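Local coordinates for putative uncharacterized protein PH0242 (Pyrococcus horikoshii, PDB 3VU1), which is the C-terminal globular domain of an archaeal oligosaccharyltransferase of the AglB family, built from a mixed alpha/beta unit and several beta-rich domains, at residues A[9-21]-A[237-249]. Sequence-based numbering, arbitrary orientation.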
ATOM      1  N   GLU A   9      -1.766 -15.450  23.828  1.00 69.33           N
ATOM      2  CA  GLU A   9      -1.656 -15.257  22.380  1.00 58.11           C
ATOM      3  C   GLU A   9      -1.081 -13.871  22.086  1.00 53.28           C
ATOM      4  O   GLU A   9      -1.706 -12.851  22.351  1.00 53.84           O
ATOM      5  CB  GLU A   9      -2.992 -15.475  21.677  1.00 64.27           C
ATOM      6  CG  GLU A   9      -2.925 -16.497  20.556  1.00 80.91           C
ATOM      7  CD  GLU A   9      -2.352 -17.845  21.012  1.00 92.73           C
ATOM      8  OE1 GLU A   9      -1.103 -18.011  21.027  1.00 90.19           O
ATOM      9  OE2 GLU A   9      -3.152 -18.751  21.349  1.00 91.30           O
ATOM     10  N   VAL A  10       0.143 -13.856  21.575  1.00 48.17           N
ATOM     11  CA  VAL A  10       0.826 -12.643  21.171  1.00 40.79           C
ATOM     12  C   VAL A  10       0.349 -12.282  19.765  1.00 38.97           C
ATOM     13  O   VAL A  10       0.589 -13.028  18.820  1.00 37.39           O
ATOM     14  CB  VAL A  10       2.358 -12.860  21.192  1.00 38.20           C
ATOM     15  CG1 VAL A  10       3.098 -11.567  20.871  1.00 35.43           C
ATOM     16  CG2 VAL A  10       2.797 -13.407  22.547  1.00 33.48           C
ATOM     17  N   THR A  11      -0.324 -11.138  19.626  1.00 38.61           N
ATOM     18  CA  THR A  11      -0.877 -10.723  18.325  1.00 33.48           C
ATOM     19  C   THR A  11       0.211 -10.183  17.434  1.00 33.06           C
ATOM     20  O   THR A  11       0.150 -10.349  16.210  1.00 32.18           O
ATOM     21  CB  THR A  11      -1.935  -9.619  18.451  1.00 32.62           C
ATOM     22  OG1 THR A  11      -1.353  -8.460  19.064  1.00 33.41           O
ATOM     23  CG2 THR A  11      -3.102 -10.085  19.254  1.00 33.11           C
ATOM     24  N   GLY A  12       1.193  -9.527  18.058  1.00 31.75           N
ATOM     25  CA  GLY A  12       2.308  -8.914  17.344  1.00 30.78           C
ATOM     26  C   GLY A  12       2.312  -7.411  17.520  1.00 32.08           C
ATOM     27  O   GLY A  12       3.341  -6.766  17.343  1.00 32.41           O
ATOM     28  N   TRP A  13       1.168  -6.855  17.910  1.00 30.66           N
ATOM     29  CA  TRP A  13       1.013  -5.394  17.985  1.00 31.91           C
ATOM     30  C   TRP A  13       1.913  -4.687  18.941  1.00 31.65           C
ATOM     31  O   TRP A  13       2.380  -3.575  18.661  1.00 31.81           O
ATOM     32  CB  TRP A  13      -0.447  -5.018  18.281  1.00 30.67           C
ATOM     33  CG  TRP A  13      -1.285  -5.033  17.045  1.00 28.43           C
ATOM     34  CD1 TRP A  13      -2.078  -6.072  16.547  1.00 28.48           C
ATOM     35  CD2 TRP A  13      -1.406  -3.959  16.073  1.00 27.37           C
ATOM     36  NE1 TRP A  13      -2.699  -5.705  15.367  1.00 27.97           N
ATOM     37  CE2 TRP A  13      -2.319  -4.452  15.018  1.00 27.24           C
ATOM     38  CE3 TRP A  13      -0.900  -2.685  15.982  1.00 26.73           C
ATOM     39  CZ2 TRP A  13      -2.667  -3.677  13.940  1.00 27.27           C
ATOM     40  CZ3 TRP A  13      -1.268  -1.901  14.882  1.00 27.56           C
ATOM     41  CH2 TRP A  13      -2.127  -2.381  13.894  1.00 27.83           C
ATOM     42  N   GLU A  14       2.134  -5.296  20.100  1.00 34.10           N
ATOM     43  CA  GLU A  14       2.963  -4.663  21.124  1.00 35.87           C
ATOM     44  C   GLU A  14       4.389  -4.570  20.612  1.00 35.99           C
ATOM     45  O   GLU A  14       5.025  -3.514  20.750  1.00 34.34           O
ATOM     46  CB  GLU A  14       2.898  -5.410  22.454  1.00 37.57           C
ATOM     47  CG  GLU A  14       1.480  -5.773  22.874  1.00 39.07           C
ATOM     48  CD  GLU A  14       1.362  -6.199  24.323  1.00 42.86           C
ATOM     49  OE1 GLU A  14       2.332  -6.762  24.918  1.00 47.47           O
ATOM     50  OE2 GLU A  14       0.266  -5.977  24.869  1.00 43.61           O
ATOM     51  N   GLN A  15       4.861  -5.655  19.981  1.00 33.48           N
ATOM     52  CA  GLN A  15       6.193  -5.696  19.409  1.00 33.45           C
ATOM     53  C   GLN A  15       6.357  -4.743  18.228  1.00 35.45           C
ATOM     54  O   GLN A  15       7.414  -4.126  18.043  1.00 36.57           O
ATOM     55  CB  GLN A  15       6.549  -7.110  18.970  1.00 34.44           C
ATOM     56  CG  GLN A  15       6.761  -8.070  20.115  1.00 35.84           C
ATOM     57  CD  GLN A  15       5.452  -8.502  20.776  1.00 36.14           C
ATOM     58  OE1 GLN A  15       4.373  -8.498  20.164  1.00 35.17           O
ATOM     59  NE2 GLN A  15       5.547  -8.871  22.030  1.00 34.56           N
ATOM     60  N   ALA A  16       5.312  -4.639  17.416  1.00 35.70           N
ATOM     61  CA  ALA A  16       5.351  -3.802  16.218  1.00 33.56           C
ATOM     62  C   ALA A  16       5.430  -2.343  16.574  1.00 34.16           C
ATOM     63  O   ALA A  16       6.229  -1.618  15.995  1.00 39.42           O
ATOM     64  CB  ALA A  16       4.159  -4.082  15.312  1.00 30.54           C
ATOM     65  N   LEU A  17       4.621  -1.895  17.524  1.00 35.68           N
ATOM     66  CA  LEU A  17       4.685  -0.484  17.913  1.00 37.70           C
ATOM     67  C   LEU A  17       6.015  -0.149  18.534  1.00 37.32           C
ATOM     68  O   LEU A  17       6.539   0.943  18.296  1.00 39.75           O
ATOM     69  CB  LEU A  17       3.562  -0.090  18.864  1.00 37.75           C
ATOM     70  CG  LEU A  17       2.157  -0.108  18.284  1.00 40.21           C
ATOM     71  CD1 LEU A  17       1.302   0.808  19.149  1.00 42.04           C
ATOM     72  CD2 LEU A  17       2.132   0.335  16.828  1.00 35.63           C
ATOM     73  N   LYS A  18       6.545  -1.079  19.335  1.00 37.66           N
ATOM     74  CA  LYS A  18       7.845  -0.907  19.962  1.00 40.32           C
ATOM     75  C   LYS A  18       8.888  -0.718  18.862  1.00 39.58           C
ATOM     76  O   LYS A  18       9.702   0.206  18.921  1.00 39.93           O
ATOM     77  CB  LYS A  18       8.193  -2.100  20.857  1.00 43.75           C
ATOM     78  CG  LYS A  18       9.569  -2.048  21.515  1.00 44.96           C
ATOM     79  CD  LYS A  18       9.982  -3.483  21.829  1.00 56.98           C
ATOM     80  CE  LYS A  18      11.490  -3.687  21.980  1.00 60.94           C
ATOM     81  NZ  LYS A  18      12.047  -2.982  23.171  1.00 64.63           N
ATOM     82  N   TRP A  19       8.822  -1.577  17.849  1.00 37.96           N
ATOM     83  CA  TRP A  19       9.691  -1.497  16.692  1.00 37.00           C
ATOM     84  C   TRP A  19       9.576  -0.165  16.025  1.00 38.70           C
ATOM     85  O   TRP A  19      10.593   0.491  15.805  1.00 36.81           O
ATOM     86  CB  TRP A  19       9.407  -2.630  15.695  1.00 41.20           C
ATOM     87  CG  TRP A  19      10.464  -2.658  14.629  1.00 43.93           C
ATOM     88  CD1 TRP A  19      11.708  -3.267  14.701  1.00 44.42           C
ATOM     89  CD2 TRP A  19      10.446  -1.976  13.330  1.00 42.85           C
ATOM     90  NE1 TRP A  19      12.432  -3.031  13.568  1.00 44.75           N
ATOM     91  CE2 TRP A  19      11.744  -2.263  12.702  1.00 45.88           C
ATOM     92  CE3 TRP A  19       9.538  -1.185  12.659  1.00 42.17           C
ATOM     93  CZ2 TRP A  19      12.087  -1.777  11.435  1.00 43.27           C
ATOM     94  CZ3 TRP A  19       9.891  -0.695  11.380  1.00 46.51           C
ATOM     95  CH2 TRP A  19      11.139  -0.993  10.783  1.00 44.35           C
ATOM     96  N   LEU A  20       8.345   0.260  15.710  1.00 37.75           N
ATOM     97  CA  LEU A  20       8.141   1.550  15.065  1.00 38.29           C
ATOM     98  C   LEU A  20       8.747   2.693  15.860  1.00 40.13           C
ATOM     99  O   LEU A  20       9.467   3.503  15.287  1.00 42.99           O
ATOM    100  CB  LEU A  20       6.671   1.827  14.766  1.00 37.01           C
ATOM    101  CG  LEU A  20       6.068   1.110  13.555  1.00 35.47           C
ATOM    102  CD1 LEU A  20       4.561   1.253  13.570  1.00 37.49           C
ATOM    103  CD2 LEU A  20       6.601   1.611  12.232  1.00 36.19           C
ATOM    104  N   ARG A  21       8.471   2.747  17.164  1.00 42.07           N
ATOM    105  CA  ARG A  21       9.053   3.761  18.074  1.00 46.28           C
ATOM    106  C   ARG A  21      10.580   3.799  18.088  1.00 45.38           C
ATOM    107  O   ARG A  21      11.145   4.858  18.290  1.00 46.68           O
ATOM    108  CB  ARG A  21       8.602   3.557  19.533  1.00 52.23           C
ATOM    109  CG  ARG A  21       7.205   4.005  19.888  1.00 57.55           C
ATOM    110  CD  ARG A  21       6.953   3.848  21.391  1.00 67.11           C
ATOM    111  NE  ARG A  21       5.528   3.595  21.659  1.00 70.22           N
ATOM    112  CZ  ARG A  21       5.006   2.407  21.975  1.00 71.76           C
ATOM    113  NH1 ARG A  21       5.794   1.332  22.108  1.00 68.03           N
ATOM    114  NH2 ARG A  21       3.690   2.294  22.177  1.00 70.79           N
ATOM    115  N   ILE A 237       7.607  -3.180   1.299  1.00 34.98           N
ATOM    116  CA  ILE A 237       8.764  -3.952   1.771  1.00 36.29           C
ATOM    117  C   ILE A 237       8.579  -4.431   3.224  1.00 34.60           C
ATOM    118  O   ILE A 237       8.413  -3.614   4.130  1.00 32.78           O
ATOM    119  CB  ILE A 237      10.032  -3.060   1.667  1.00 37.95           C
ATOM    120  CG1 ILE A 237      10.281  -2.673   0.208  1.00 38.00           C
ATOM    121  CG2 ILE A 237      11.265  -3.735   2.257  1.00 36.79           C
ATOM    122  CD1 ILE A 237      10.089  -3.824  -0.770  1.00 34.85           C
ATOM    123  N   PRO A 238       8.603  -5.750   3.463  1.00 34.75           N
ATOM    124  CA  PRO A 238       8.458  -6.151   4.887  1.00 34.37           C
ATOM    125  C   PRO A 238       9.660  -5.683   5.629  1.00 33.52           C
ATOM    126  O   PRO A 238      10.744  -6.077   5.278  1.00 40.22           O
ATOM    127  CB  PRO A 238       8.468  -7.685   4.864  1.00 29.93           C
ATOM    128  CG  PRO A 238       8.818  -8.081   3.478  1.00 29.61           C
ATOM    129  CD  PRO A 238       8.664  -6.904   2.546  1.00 32.85           C
ATOM    130  N   VAL A 239       9.497  -4.812   6.605  1.00 33.26           N
ATOM    131  CA  VAL A 239      10.639  -4.380   7.403  1.00 31.90           C
ATOM    132  C   VAL A 239      10.653  -4.980   8.811  1.00 33.54           C
ATOM    133  O   VAL A 239      11.674  -4.898   9.490  1.00 37.22           O
ATOM    134  CB  VAL A 239      10.724  -2.851   7.523  1.00 30.82           C
ATOM    135  CG1 VAL A 239      11.158  -2.242   6.199  1.00 28.24           C
ATOM    136  CG2 VAL A 239       9.389  -2.275   8.013  1.00 31.23           C
ATOM    137  N   TYR A 240       9.525  -5.539   9.259  1.00 32.75           N
ATOM    138  CA  TYR A 240       9.408  -6.146  10.589  1.00 33.62           C
ATOM    139  C   TYR A 240       8.176  -7.014  10.609  1.00 35.26           C
ATOM    140  O   TYR A 240       7.154  -6.648  10.016  1.00 36.65           O
ATOM    141  CB  TYR A 240       9.288  -5.086  11.684  1.00 35.42           C
ATOM    142  CG  TYR A 240       9.282  -5.653  13.083  1.00 39.49           C
ATOM    143  CD1 TYR A 240       8.102  -5.772  13.822  1.00 41.73           C
ATOM    144  CD2 TYR A 240      10.461  -6.066  13.675  1.00 40.64           C
ATOM    145  CE1 TYR A 240       8.114  -6.295  15.111  1.00 44.42           C
ATOM    146  CE2 TYR A 240      10.491  -6.575  14.951  1.00 39.72           C
ATOM    147  CZ  TYR A 240       9.331  -6.703  15.672  1.00 43.72           C
ATOM    148  OH  TYR A 240       9.425  -7.243  16.945  1.00 42.01           O
ATOM    149  N   GLN A 241       8.284  -8.160  11.273  1.00 35.41           N
ATOM    150  CA  GLN A 241       7.152  -9.046  11.543  1.00 39.55           C
ATOM    151  C   GLN A 241       7.233  -9.715  12.898  1.00 41.53           C
ATOM    152  O   GLN A 241       8.317  -9.963  13.430  1.00 40.96           O
ATOM    153  CB  GLN A 241       6.932 -10.122  10.478  1.00 46.07           C
ATOM    154  CG  GLN A 241       8.169 -10.765   9.885  1.00 51.89           C
ATOM    155  CD  GLN A 241       7.932 -11.207   8.444  1.00 61.84           C
ATOM    156  OE1 GLN A 241       8.539 -10.667   7.495  1.00 58.56           O
ATOM    157  NE2 GLN A 241       7.012 -12.170   8.266  1.00 63.51           N
ATOM    158  N   TYR A 242       6.056  -9.998  13.444  1.00 40.28           N
ATOM    159  CA  TYR A 242       5.918 -10.580  14.743  1.00 37.24           C
ATOM    160  C   TYR A 242       4.487 -11.055  14.905  1.00 38.62           C
ATOM    161  O   TYR A 242       3.520 -10.323  14.618  1.00 39.71           O
ATOM    162  CB  TYR A 242       6.304  -9.592  15.842  1.00 40.89           C
ATOM    163  CG  TYR A 242       6.782 -10.349  17.041  1.00 48.88           C
ATOM    164  CD1 TYR A 242       8.157 -10.558  17.277  1.00 52.06           C
ATOM    165  CD2 TYR A 242       5.861 -10.952  17.903  1.00 47.48           C
ATOM    166  CE1 TYR A 242       8.582 -11.310  18.374  1.00 52.96           C
ATOM    167  CE2 TYR A 242       6.272 -11.691  18.996  1.00 49.32           C
ATOM    168  CZ  TYR A 242       7.618 -11.872  19.227  1.00 53.29           C
ATOM    169  OH  TYR A 242       7.960 -12.622  20.318  1.00 56.96           O
ATOM    170  N   GLY A 243       4.334 -12.290  15.360  1.00 34.75           N
ATOM    171  CA  GLY A 243       2.998 -12.807  15.560  1.00 32.79           C
ATOM    172  C   GLY A 243       2.221 -12.719  14.270  1.00 31.23           C
ATOM    173  O   GLY A 243       2.635 -13.288  13.253  1.00 30.56           O
ATOM    174  N   SER A 244       1.109 -11.987  14.311  1.00 29.82           N
ATOM    175  CA  SER A 244       0.236 -11.813  13.156  1.00 27.61           C
ATOM    176  C   SER A 244       0.334 -10.392  12.575  1.00 27.96           C
ATOM    177  O   SER A 244      -0.615  -9.924  11.950  1.00 28.10           O
ATOM    178  CB  SER A 244      -1.191 -12.033  13.586  1.00 28.94           C
ATOM    179  OG  SER A 244      -1.409 -13.351  14.000  1.00 31.68           O
ATOM    180  N   VAL A 245       1.450  -9.702  12.801  1.00 25.62           N
ATOM    181  CA  VAL A 245       1.605  -8.365  12.304  1.00 28.01           C
ATOM    182  C   VAL A 245       2.839  -8.278  11.395  1.00 32.82           C
ATOM    183  O   VAL A 245       3.953  -8.656  11.793  1.00 34.17           O
ATOM    184  CB  VAL A 245       1.769  -7.329  13.447  1.00 28.32           C
ATOM    185  CG1 VAL A 245       2.124  -5.967  12.895  1.00 28.22           C
ATOM    186  CG2 VAL A 245       0.512  -7.209  14.292  1.00 28.18           C
ATOM    187  N   ILE A 246       2.639  -7.762  10.177  1.00 32.29           N
ATOM    188  CA  ILE A 246       3.734  -7.421   9.288  1.00 30.05           C
ATOM    189  C   ILE A 246       3.712  -5.903   9.062  1.00 31.65           C
ATOM    190  O   ILE A 246       2.681  -5.337   8.666  1.00 31.58           O
ATOM    191  CB  ILE A 246       3.617  -8.168   7.933  1.00 29.91           C
ATOM    192  CG1 ILE A 246       3.300  -9.675   8.167  1.00 29.82           C
ATOM    193  CG2 ILE A 246       4.879  -7.926   7.118  1.00 28.55           C
ATOM    194  CD1 ILE A 246       2.982 -10.545   6.956  1.00 24.57           C
ATOM    195  N   VAL A 247       4.843  -5.245   9.315  1.00 31.07           N
ATOM    196  CA  VAL A 247       5.017  -3.823   8.989  1.00 29.06           C
ATOM    197  C   VAL A 247       5.678  -3.671   7.630  1.00 28.69           C
ATOM    198  O   VAL A 247       6.821  -4.088   7.452  1.00 31.52           O
ATOM    199  CB  VAL A 247       5.921  -3.138  10.042  1.00 28.34           C
ATOM    200  CG1 VAL A 247       6.140  -1.655   9.739  1.00 25.86           C
ATOM    201  CG2 VAL A 247       5.327  -3.327  11.419  1.00 27.33           C
ATOM    202  N   TYR A 248       4.974  -3.066   6.683  1.00 28.43           N
ATOM    203  CA  TYR A 248       5.517  -2.799   5.343  1.00 25.73           C
ATOM    204  C   TYR A 248       5.897  -1.351   5.194  1.00 26.87           C
ATOM    205  O   TYR A 248       5.122  -0.478   5.555  1.00 28.92           O
ATOM    206  CB  TYR A 248       4.486  -3.119   4.314  1.00 23.84           C
ATOM    207  CG  TYR A 248       4.262  -4.598   4.108  1.00 24.90           C
ATOM    208  CD1 TYR A 248       3.189  -5.241   4.713  1.00 23.90           C
ATOM    209  CD2 TYR A 248       5.133  -5.367   3.294  1.00 25.35           C
ATOM    210  CE1 TYR A 248       2.956  -6.589   4.502  1.00 24.88           C
ATOM    211  CE2 TYR A 248       4.936  -6.727   3.098  1.00 23.78           C
ATOM    212  CZ  TYR A 248       3.835  -7.325   3.685  1.00 26.19           C
ATOM    213  OH  TYR A 248       3.593  -8.661   3.495  1.00 27.36           O
ATOM    214  N   GLU A 249       7.102  -1.080   4.697  1.00 28.65           N
ATOM    215  CA  GLU A 249       7.479   0.283   4.313  1.00 29.65           C
ATOM    216  C   GLU A 249       6.883   0.545   2.938  1.00 31.05           C
ATOM    217  O   GLU A 249       6.882  -0.347   2.058  1.00 31.64           O
ATOM    218  CB  GLU A 249       8.978   0.435   4.260  1.00 31.46           C
ATOM    219  CG  GLU A 249       9.482   1.688   3.578  1.00 34.61           C
ATOM    220  CD  GLU A 249      11.012   1.706   3.450  1.00 39.41           C
ATOM    221  OE1 GLU A 249      11.706   1.291   4.396  1.00 40.56           O
ATOM    222  OE2 GLU A 249      11.545   2.151   2.406  1.00 42.17           O
TER
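Trp-19 and Tyr-240 form an offset stack between the helix 13-21 and the strand 237-242: the indole five-membered ring and the phenol ring have centroids 4.1 Å apart and planes inclined by 16°. The side chains run in opposite senses, and each sets its own CB over the other's ring. With CG anti to the backbone N (chi1 -175°), the phenol ring of Tyr-240 extends toward the helix and against Trp-19. The six-membered end of the indole continues to Val-239, whose CG2 meets Trp-19 CH2 at 3.5 Å. At Tyr-242 the partner is Gln-15, bent at chi2 (75°); its CG sits over the ring centre, 3.7 Å from the centroid, and its amide stacks on the same ring. Val-10 CG1 reaches the edge of that phenol ring.

Helix 13-21 runs along one face of a beta hairpin, roughly antiparallel to strand 237-242 and roughly parallel to strand 245-249. The hairpin turns through a type II' turn from Tyr-242 to Val-245 and carries a classic beta bulge where Val-239 and Tyr-240 face Val-247. It forms one side of a four-stranded mixed sheet, with strand 86-90 next to strand 245-250.

Apolar contacts join the buried face of the helix to the second strand. Ala-16 CB touches Val-245 CG1 at 3.7 Å and Val-247 CG2 more loosely, while Leu-20 CD2 meets Val-247 CG1. A separate CH-pi contact places Val-245 CG2 over the five-membered ring of Trp-13, which also stacks with Tyr-36.

Polar contacts gather at the turn. Ser-244 N donates to Thr-11 O (2.7 Å), approaching from above the carbonyl plane. Gly-12, the helix N-cap, makes a CA-H...O contact with Tyr-242 O, CA to O 3.3 Å. Thr-11 OG1 closes an ST turn by accepting from Trp-13 N.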